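Local coordinates for protein predicted metal-dependent hydrolase of the TIM-barrel fold (Lactobacillus casei, PDB 2QPX) that probably acts as a zinc-dependent hydrolase of the amidohydrolase superfamily, its particular substrate not being established, at residues His20-Asp24 and Phe104-Ile110; Lys259-Cys265 and Asn281-Ser287; His269-Tyr274 and Glu303-Ala308. All blocks are in the same frame, centred on the assembly; numbering follows the deposited sequence.

Contact 1. Residues His20-Asp24 and Phe104-Ile110; sequences HFLID and FVPDDPI. With ZN (zinc ion), chain B; EDO (1,2-ethanediol), chain L.
His20 and Phe104 meet beside the zinc site at the mouth of the barrel, where the loop after strand 14-19 lies against the loop after strand 95-101. His20 is the second histidine of the His-X-His pair characteristic of amidohydrolases. Its NE2 binds the zinc ion at 2.1 Å, in a site completed by His18, the carboxylated Lys167, Asp318 and a water. Phe104 turns the edge of its ring to the face of the imidazole in a T-shaped stack, centroids 5.4 Å apart and planes at 82°; a slightly positive aromatic edge suits that electron-rich face. At the imidazole edge, in its plane, ND1 donates to water 1 at 3.0 Å. That water also takes the backbone N-H of Phe21 and gives a hydrogen to Phe104 O at 2.7 Å; water bridge and zinc bond together probably fix the imidazole's rotation. The Phe21 ring lies between two carbonyls: CG anti to its own carbonyl carbon (chi1 -66°) brings CD2 to 3.2 Å from Phe104 O, at the ring edge, and CD1 to 3.2 Å from Ile110 O, while CB packs on Pro106 CD. Further on, Ile110 N donates to Leu22 O at 2.9 Å and Asp24 N to Asp108 O at 2.9 Å, nearly straight bonds flanking the Ile23-Pro109 bridge; water 2 ties Leu22 N to Ile110 O. Ile23 lays CG2 on Pro106 CG, apolar surfaces suited to this buried place. Asp108 is salt-bridged to Arg33 and Asp24 OD1 to Lys26, while Asp24 OD2 accepts from O2 of an ethanediol, probably from the crystallisation liquor. Helix 113-120 lies against Leu22 and Ile110, whereas the loop holding Thr321 bonds to the backbones of Phe21 and Ile23.

Contact 2. Residues Lys259-Cys265 and Asn281-Ser287; sequences KVVLLHC and NLYFDIS
The His264 ring has Leu263 CB over the centre of one face; at its edge ND1 donates to Ser287 OG at 2.7 Å, a bent bond slightly tilted from the ring plane, in one of two serine conformers. The Tyr283 ring meets Val260 O at its edge and forms a cation-pi contact with Arg312. Phe284 receives Cys265 SG obliquely, 5.4 Å from its ring centroid. His264 also binds zinc, and Asp285 braces it from the second shell. With CG between its backbone N and carbonyl carbon (chi1 72°), Asp285 OD1 accepts from His264 N at 2.8 Å on one carboxylate face and, on the other, from Ser287 N at 2.9 Å in an Asx turn and, in that conformer, from Ser287 OG; OD2 accepts from His17. With an alanine in place of Asp285, His264 N, His17 and both Ser287 donors would probably lose their acceptor, leaving the serine less firmly placed. A parallel ladder pairs Val260, Val261 and Leu262 with Leu282, Tyr283 and Phe284. Helix 269-278 joins the strands as a beta-alpha-beta unit and packs on Leu262, Leu282 and Phe284; Val261 and Leu263 face strand 14-19 inside the barrel, and strand 225-229 continues the sheet beyond 260-264.

Contact 3. Residues His269-Tyr274 and Glu303-Ala308; sequences HREAGY and EAVELA
Arg270 reaches across to Glu303 and Glu306 on a chain that leaves CB with CG beside the backbone N (chi1 -79°) and then runs extended to NE. CG passes Glu303 O at 3.6 Å, and CD lies 3.6 Å from Glu306 OE1. NE donates to that same OE1 at 2.7 Å, a bent bond, whereas NH2 meets Glu306 OE2 at 3.0 Å almost straight, on the syn lone pair. This side-on, two-nitrogen salt bridge holds guanidinium and carboxylate nearly coplanar, while Glu303 CG rests over one guanidinium face. NH1 continues to Glu303 of the second subunit. Helix 269-278 and the end of helix 297-304 thus meet on the outside of the TIM barrel, at a subunit interface, where Glu306 also takes Tyr266 and Arg299 of the second subunit. His269 sends NE2 to Glu303 OE1 at 2.7 Å; OE1 lies near the ring plane and is met on its anti side, well out of the carboxylate plane. The same OE1 pairs with Arg270 of the third subunit. Gly273 suits the close backbone approach, since a CB on it would stand 2.3 Å from Ala304 O. Alongside, Tyr274 CD1 lies 4.0 Å from Leu307 CD1. The phenol bonds to Gly232 of the second subunit.

How the contacts relate
Contacts 1 and 2 approach the two-zinc site differently, contact 1 from the loops after strands 14-19 and 95-101, contact 2 from the end of strand 260-264: His20 serves one metal and His264 the other, with the carboxylated Lys167 shared between them. Their centres lie about 24 Å apart, yet the nearest atoms are only about 6 Å from each other. Contact 3 sits farther out, its centre about 11 Å from that of contact 2 and about 32 Å from that of contact 1, on the opposite side of the chain's centre. Phe284 joins contacts 2 and 3, its CZ lying 3.6 Å from Gly273 CA. Through this packing the barrel strands meet the helical layer used for subunit assembly, while the side chain of His269 is about 14 Å from a zinc ion.

Contact 1. Residues His20-Asp24 and Phe104-Ile110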
# COMPACT_ATOMS: atom_id res chain seq x y z
N HIS A 20 7.03 -7.85 25.72
CA HIS A 20 6.57 -9.13 26.21
C HIS A 20 7.64 -9.84 27.08
O HIS A 20 8.84 -9.50 27.07
CB HIS A 20 6.18 -10.00 25.03
CG HIS A 20 4.97 -9.50 24.30
ND1 HIS A 20 3.71 -9.52 24.85
CD2 HIS A 20 4.82 -8.96 23.06
CE1 HIS A 20 2.84 -8.97 24.00
NE2 HIS A 20 3.49 -8.63 22.89
N PHE A 21 7.18 -10.81 27.86
CA PHE A 21 8.06 -11.54 28.75
C PHE A 21 9.23 -12.19 28.02
O PHE A 21 9.12 -12.71 26.89
CB PHE A 21 7.33 -12.70 29.41
CG PHE A 21 6.23 -12.31 30.34
CD1 PHE A 21 6.45 -11.58 31.47
CD2 PHE A 21 4.93 -12.73 30.08
CE1 PHE A 21 5.41 -11.29 32.36
CE2 PHE A 21 3.91 -12.42 30.95
CZ PHE A 21 4.16 -11.71 32.09
N LEU A 22 10.36 -12.21 28.74
CA LEU A 22 11.49 -13.05 28.38
C LEU A 22 11.31 -14.48 28.89
O LEU A 22 10.48 -14.72 29.77
CB LEU A 22 12.81 -12.45 28.95
CG LEU A 22 13.18 -11.05 28.44
CD1 LEU A 22 14.25 -10.43 29.38
CD2 LEU A 22 13.73 -11.15 27.03
N ILE A 23 12.12 -15.39 28.36
CA ILE A 23 12.16 -16.76 28.83
C ILE A 23 13.44 -17.05 29.61
O ILE A 23 14.39 -16.29 29.61
CB ILE A 23 12.00 -17.78 27.67
CG1 ILE A 23 13.26 -17.89 26.80
CG2 ILE A 23 10.69 -17.49 26.86
CD1 ILE A 23 13.25 -19.06 25.82
N ASP A 24 13.37 -18.15 30.36
CA ASP A 24 14.50 -18.72 31.11
C ASP A 24 15.72 -18.92 30.22
O ASP A 24 15.65 -19.66 29.25
CB ASP A 24 14.01 -20.04 31.72
CG ASP A 24 15.00 -20.72 32.66
OD1 ASP A 24 16.15 -20.32 32.77
OD2 ASP A 24 14.57 -21.70 33.29
N PHE A 104 0.38 -12.38 26.92
CA PHE A 104 1.11 -13.37 26.12
C PHE A 104 2.16 -14.06 26.98
O PHE A 104 2.97 -13.39 27.61
CB PHE A 104 1.82 -12.71 24.94
CG PHE A 104 2.80 -13.63 24.23
CD1 PHE A 104 2.36 -14.75 23.57
CD2 PHE A 104 4.18 -13.40 24.31
CE1 PHE A 104 3.26 -15.61 22.97
CE2 PHE A 104 5.07 -14.24 23.70
CZ PHE A 104 4.61 -15.36 23.06
N VAL A 105 2.13 -15.38 27.00
CA VAL A 105 3.05 -16.14 27.83
C VAL A 105 3.85 -17.08 26.94
O VAL A 105 3.32 -18.08 26.42
CB VAL A 105 2.30 -16.94 28.89
CG1 VAL A 105 3.30 -17.79 29.72
CG2 VAL A 105 1.52 -16.01 29.81
N PRO A 106 5.15 -16.78 26.73
CA PRO A 106 5.97 -17.70 25.93
C PRO A 106 6.28 -18.94 26.76
O PRO A 106 6.22 -18.89 27.99
CB PRO A 106 7.25 -16.90 25.66
CG PRO A 106 7.35 -15.96 26.83
CD PRO A 106 5.92 -15.63 27.23
N ASP A 107 6.64 -20.03 26.11
CA ASP A 107 7.01 -21.24 26.84
C ASP A 107 8.28 -21.00 27.65
O ASP A 107 9.18 -20.32 27.19
CB ASP A 107 7.27 -22.40 25.87
CG ASP A 107 6.03 -22.91 25.18
OD1 ASP A 107 4.91 -22.64 25.63
OD2 ASP A 107 6.20 -23.59 24.17
N ASP A 108 8.33 -21.57 28.85
CA ASP A 108 9.42 -21.39 29.82
C ASP A 108 9.61 -19.92 30.22
O ASP A 108 10.73 -19.41 30.20
CB ASP A 108 10.71 -21.98 29.24
CG ASP A 108 10.50 -23.33 28.67
OD1 ASP A 108 10.32 -24.29 29.46
OD2 ASP A 108 10.47 -23.47 27.42
N PRO A 109 8.50 -19.25 30.59
CA PRO A 109 8.56 -17.81 30.81
C PRO A 109 9.23 -17.42 32.12
O PRO A 109 9.23 -18.21 33.10
CB PRO A 109 7.10 -17.41 30.94
CG PRO A 109 6.47 -18.59 31.54
CD PRO A 109 7.14 -19.77 30.87
N ILE A 110 9.74 -16.20 32.14
CA ILE A 110 9.97 -15.45 33.36
C ILE A 110 8.76 -14.52 33.57
O ILE A 110 8.61 -13.54 32.84
CB ILE A 110 11.31 -14.66 33.34
CG1 ILE A 110 12.50 -15.62 33.14
CG2 ILE A 110 11.47 -13.81 34.59
CD1 ILE A 110 13.77 -14.92 32.80
ZN ZN B . 2.61 -7.54 21.35
C1 EDO L . 14.35 -25.21 31.21
O1 EDO L . 14.60 -25.93 29.99
C2 EDO L . 15.67 -24.82 31.85
O2 EDO L . 15.45 -24.18 33.13
O HOH W 1 4.27 -11.01 27.38
O HOH W 2 10.10 -11.65 31.53
O HOH W 3 2.27 -8.49 19.54

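Contact 2. Residues Lys259-Cys265 and Asn281-Ser287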
# COMPACT_ATOMS: atom_id res chain seq x y z
N LYS A 259 -7.15 7.56 25.14
CA LYS A 259 -5.85 7.54 24.48
C LYS A 259 -5.62 6.17 23.86
O LYS A 259 -5.50 5.18 24.55
CB LYS A 259 -4.77 7.95 25.49
CG LYS A 259 -4.90 9.42 25.90
CD LYS A 259 -4.56 9.66 27.35
CE LYS A 259 -4.61 11.16 27.62
NZ LYS A 259 -4.07 11.51 28.93
N VAL A 260 -5.66 6.13 22.53
CA VAL A 260 -5.61 4.88 21.77
C VAL A 260 -4.24 4.78 21.12
O VAL A 260 -3.74 5.75 20.52
CB VAL A 260 -6.70 4.84 20.69
CG1 VAL A 260 -6.58 3.60 19.77
CG2 VAL A 260 -8.09 4.93 21.33
N VAL A 261 -3.62 3.60 21.25
CA VAL A 261 -2.30 3.34 20.66
C VAL A 261 -2.36 2.17 19.72
O VAL A 261 -2.73 1.07 20.10
CB VAL A 261 -1.21 3.12 21.69
CG1 VAL A 261 0.17 3.18 21.02
CG2 VAL A 261 -1.31 4.15 22.82
N LEU A 262 -2.04 2.44 18.46
CA LEU A 262 -2.07 1.44 17.39
C LEU A 262 -0.70 0.78 17.27
O LEU A 262 0.27 1.45 16.86
CB LEU A 262 -2.48 2.07 16.06
CG LEU A 262 -3.79 2.84 16.03
CD1 LEU A 262 -4.07 3.37 14.59
CD2 LEU A 262 -4.99 2.02 16.64
N LEU A 263 -0.63 -0.49 17.66
CA LEU A 263 0.64 -1.23 17.70
C LEU A 263 0.93 -1.90 16.35
O LEU A 263 0.02 -2.47 15.73
CB LEU A 263 0.57 -2.33 18.76
CG LEU A 263 0.13 -1.97 20.16
CD1 LEU A 263 -0.04 -3.28 20.98
CD2 LEU A 263 1.07 -0.94 20.85
N HIS A 264 2.20 -1.79 15.91
CA HIS A 264 2.76 -2.53 14.74
C HIS A 264 2.39 -1.94 13.40
O HIS A 264 3.28 -1.52 12.62
CB HIS A 264 2.38 -4.03 14.70
CG HIS A 264 2.21 -4.63 16.02
ND1 HIS A 264 3.14 -4.51 17.03
CD2 HIS A 264 1.23 -5.42 16.51
CE1 HIS A 264 2.71 -5.15 18.11
NE2 HIS A 264 1.55 -5.72 17.81
N CYS A 265 1.09 -1.90 13.14
CA CYS A 265 0.42 -1.25 12.02
C CYS A 265 0.67 -1.85 10.67
O CYS A 265 -0.25 -2.01 9.89
CB CYS A 265 0.72 0.23 12.01
SG CYS A 265 0.16 1.06 13.51
N ASN A 281 -5.54 12.24 20.46
CA ASN A 281 -5.27 11.17 21.42
C ASN A 281 -4.98 9.83 20.73
O ASN A 281 -5.23 8.77 21.29
CB ASN A 281 -6.44 11.02 22.41
CG ASN A 281 -6.66 12.25 23.23
OD1 ASN A 281 -5.70 12.83 23.75
ND2 ASN A 281 -7.91 12.65 23.37
N LEU A 282 -4.46 9.89 19.50
CA LEU A 282 -4.22 8.66 18.72
C LEU A 282 -2.75 8.56 18.38
O LEU A 282 -2.18 9.41 17.69
CB LEU A 282 -5.06 8.63 17.43
CG LEU A 282 -5.08 7.28 16.67
CD1 LEU A 282 -3.82 7.05 15.80
CD2 LEU A 282 -5.29 6.10 17.63
N TYR A 283 -2.14 7.51 18.89
CA TYR A 283 -0.70 7.24 18.80
C TYR A 283 -0.47 5.94 18.08
O TYR A 283 -1.40 5.14 17.93
CB TYR A 283 -0.10 7.20 20.19
CG TYR A 283 -0.34 8.45 21.01
CD1 TYR A 283 -1.54 8.64 21.69
CD2 TYR A 283 0.62 9.46 21.05
CE1 TYR A 283 -1.79 9.79 22.42
CE2 TYR A 283 0.39 10.62 21.75
CZ TYR A 283 -0.80 10.77 22.45
OH TYR A 283 -1.01 11.96 23.14
N PHE A 284 0.75 5.70 17.64
CA PHE A 284 1.06 4.45 16.95
C PHE A 284 2.54 4.15 17.00
O PHE A 284 3.35 5.02 17.30
CB PHE A 284 0.52 4.45 15.52
CG PHE A 284 1.25 5.34 14.58
CD1 PHE A 284 1.12 6.71 14.65
CD2 PHE A 284 2.00 4.81 13.55
CE1 PHE A 284 1.77 7.52 13.75
CE2 PHE A 284 2.63 5.65 12.65
CZ PHE A 284 2.50 6.99 12.76
N ASP A 285 2.86 2.90 16.68
CA ASP A 285 4.24 2.45 16.54
C ASP A 285 4.40 1.55 15.33
O ASP A 285 3.41 1.16 14.71
CB ASP A 285 4.76 1.84 17.86
CG ASP A 285 4.18 0.49 18.19
OD1 ASP A 285 4.22 -0.39 17.32
OD2 ASP A 285 3.71 0.31 19.33
N ILE A 286 5.67 1.19 15.00
CA ILE A 286 5.97 0.20 13.94
C ILE A 286 6.77 -0.98 14.51
O ILE A 286 7.61 -1.58 13.89
CB ILE A 286 6.67 0.81 12.72
CG1 ILE A 286 8.01 1.49 13.13
CG2 ILE A 286 5.73 1.80 12.00
CD1 ILE A 286 8.99 1.72 11.94
N SER A 287 6.44 -1.31 15.76
CA SER A 287 6.95 -2.48 16.45
C SER A 287 6.60 -3.77 15.66
O SER A 287 5.68 -3.79 14.83
CB SER A 287 6.43 -2.47 17.87
OG SER A 287 5.04 -2.74 17.90

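Contact 3. Residues His269-Tyr274 and Glu303-Ala308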
# COMPACT_ATOMS: atom_id res chain seq x y z
N HIS A 269 0.65 1.11 8.04
CA HIS A 269 1.30 2.23 8.72
C HIS A 269 1.01 3.61 8.12
O HIS A 269 0.91 4.57 8.88
CB HIS A 269 2.80 1.94 8.86
CG HIS A 269 3.44 1.58 7.57
ND1 HIS A 269 3.28 0.35 6.98
CD2 HIS A 269 4.14 2.35 6.68
CE1 HIS A 269 3.89 0.36 5.80
NE2 HIS A 269 4.44 1.56 5.61
N ARG A 270 0.78 3.73 6.81
CA ARG A 270 0.37 5.03 6.26
C ARG A 270 -1.03 5.37 6.78
O ARG A 270 -1.35 6.50 7.05
CB ARG A 270 0.38 5.06 4.72
CG ARG A 270 1.77 5.25 4.09
CD ARG A 270 1.73 5.30 2.54
NE ARG A 270 2.99 5.85 1.97
CZ ARG A 270 3.49 5.56 0.78
NH1 ARG A 270 2.96 4.60 0.02
NH2 ARG A 270 4.58 6.17 0.35
N GLU A 271 -1.88 4.37 6.89
CA GLU A 271 -3.23 4.58 7.38
C GLU A 271 -3.19 5.03 8.84
O GLU A 271 -3.90 5.96 9.22
CB GLU A 271 -4.10 3.31 7.18
CG GLU A 271 -4.49 2.96 5.75
CD GLU A 271 -3.42 2.29 4.92
OE1 GLU A 271 -2.30 2.02 5.37
OE2 GLU A 271 -3.75 2.01 3.74
N ALA A 272 -2.36 4.37 9.65
CA ALA A 272 -2.23 4.73 11.05
C ALA A 272 -1.72 6.16 11.21
O ALA A 272 -2.24 6.89 12.01
CB ALA A 272 -1.27 3.75 11.77
N GLY A 273 -0.72 6.56 10.43
CA GLY A 273 -0.18 7.91 10.51
C GLY A 273 -1.18 8.96 10.07
O GLY A 273 -1.27 10.04 10.66
N TYR A 274 -1.93 8.65 9.01
CA TYR A 274 -3.07 9.48 8.60
C TYR A 274 -4.05 9.66 9.77
O TYR A 274 -4.43 10.80 10.10
CB TYR A 274 -3.76 8.90 7.35
CG TYR A 274 -5.13 9.50 7.19
CD1 TYR A 274 -5.29 10.80 6.77
CD2 TYR A 274 -6.26 8.78 7.60
CE1 TYR A 274 -6.57 11.37 6.74
CE2 TYR A 274 -7.52 9.33 7.55
CZ TYR A 274 -7.67 10.61 7.12
OH TYR A 274 -8.93 11.17 7.09
N GLU A 303 7.53 6.14 5.51
CA GLU A 303 6.16 6.10 5.01
C GLU A 303 5.15 6.44 6.13
O GLU A 303 4.21 7.20 5.91
CB GLU A 303 5.82 4.72 4.42
CG GLU A 303 6.52 4.39 3.11
CD GLU A 303 6.42 2.91 2.73
OE1 GLU A 303 5.48 2.22 3.18
OE2 GLU A 303 7.33 2.42 1.98
N ALA A 304 5.43 5.91 7.31
CA ALA A 304 4.60 6.09 8.50
C ALA A 304 4.43 7.55 8.92
O ALA A 304 3.39 7.91 9.46
CB ALA A 304 5.17 5.25 9.68
N VAL A 305 5.46 8.36 8.71
CA VAL A 305 5.43 9.76 9.14
C VAL A 305 5.18 10.78 8.03
O VAL A 305 5.36 11.99 8.22
CB VAL A 305 6.74 10.11 9.92
CG1 VAL A 305 6.87 9.25 11.17
CG2 VAL A 305 8.00 10.02 9.05
N GLU A 306 4.75 10.34 6.86
CA GLU A 306 4.43 11.28 5.77
C GLU A 306 3.39 12.32 6.18
O GLU A 306 3.52 13.50 5.84
CB GLU A 306 3.98 10.49 4.53
CG GLU A 306 5.14 9.80 3.86
CD GLU A 306 4.76 8.78 2.82
OE1 GLU A 306 3.57 8.42 2.70
OE2 GLU A 306 5.68 8.31 2.09
N LEU A 307 2.36 11.90 6.93
CA LEU A 307 1.32 12.80 7.41
C LEU A 307 1.24 12.92 8.92
O LEU A 307 0.65 13.83 9.41
CB LEU A 307 -0.07 12.34 6.94
CG LEU A 307 -0.34 12.34 5.44
CD1 LEU A 307 -1.77 11.85 5.16
CD2 LEU A 307 -0.09 13.69 4.81
N ALA A 308 1.78 11.97 9.67
CA ALA A 308 1.61 12.01 11.12
C ALA A 308 2.36 13.16 11.76
O ALA A 308 3.46 13.51 11.33
CB ALA A 308 2.17 10.69 11.74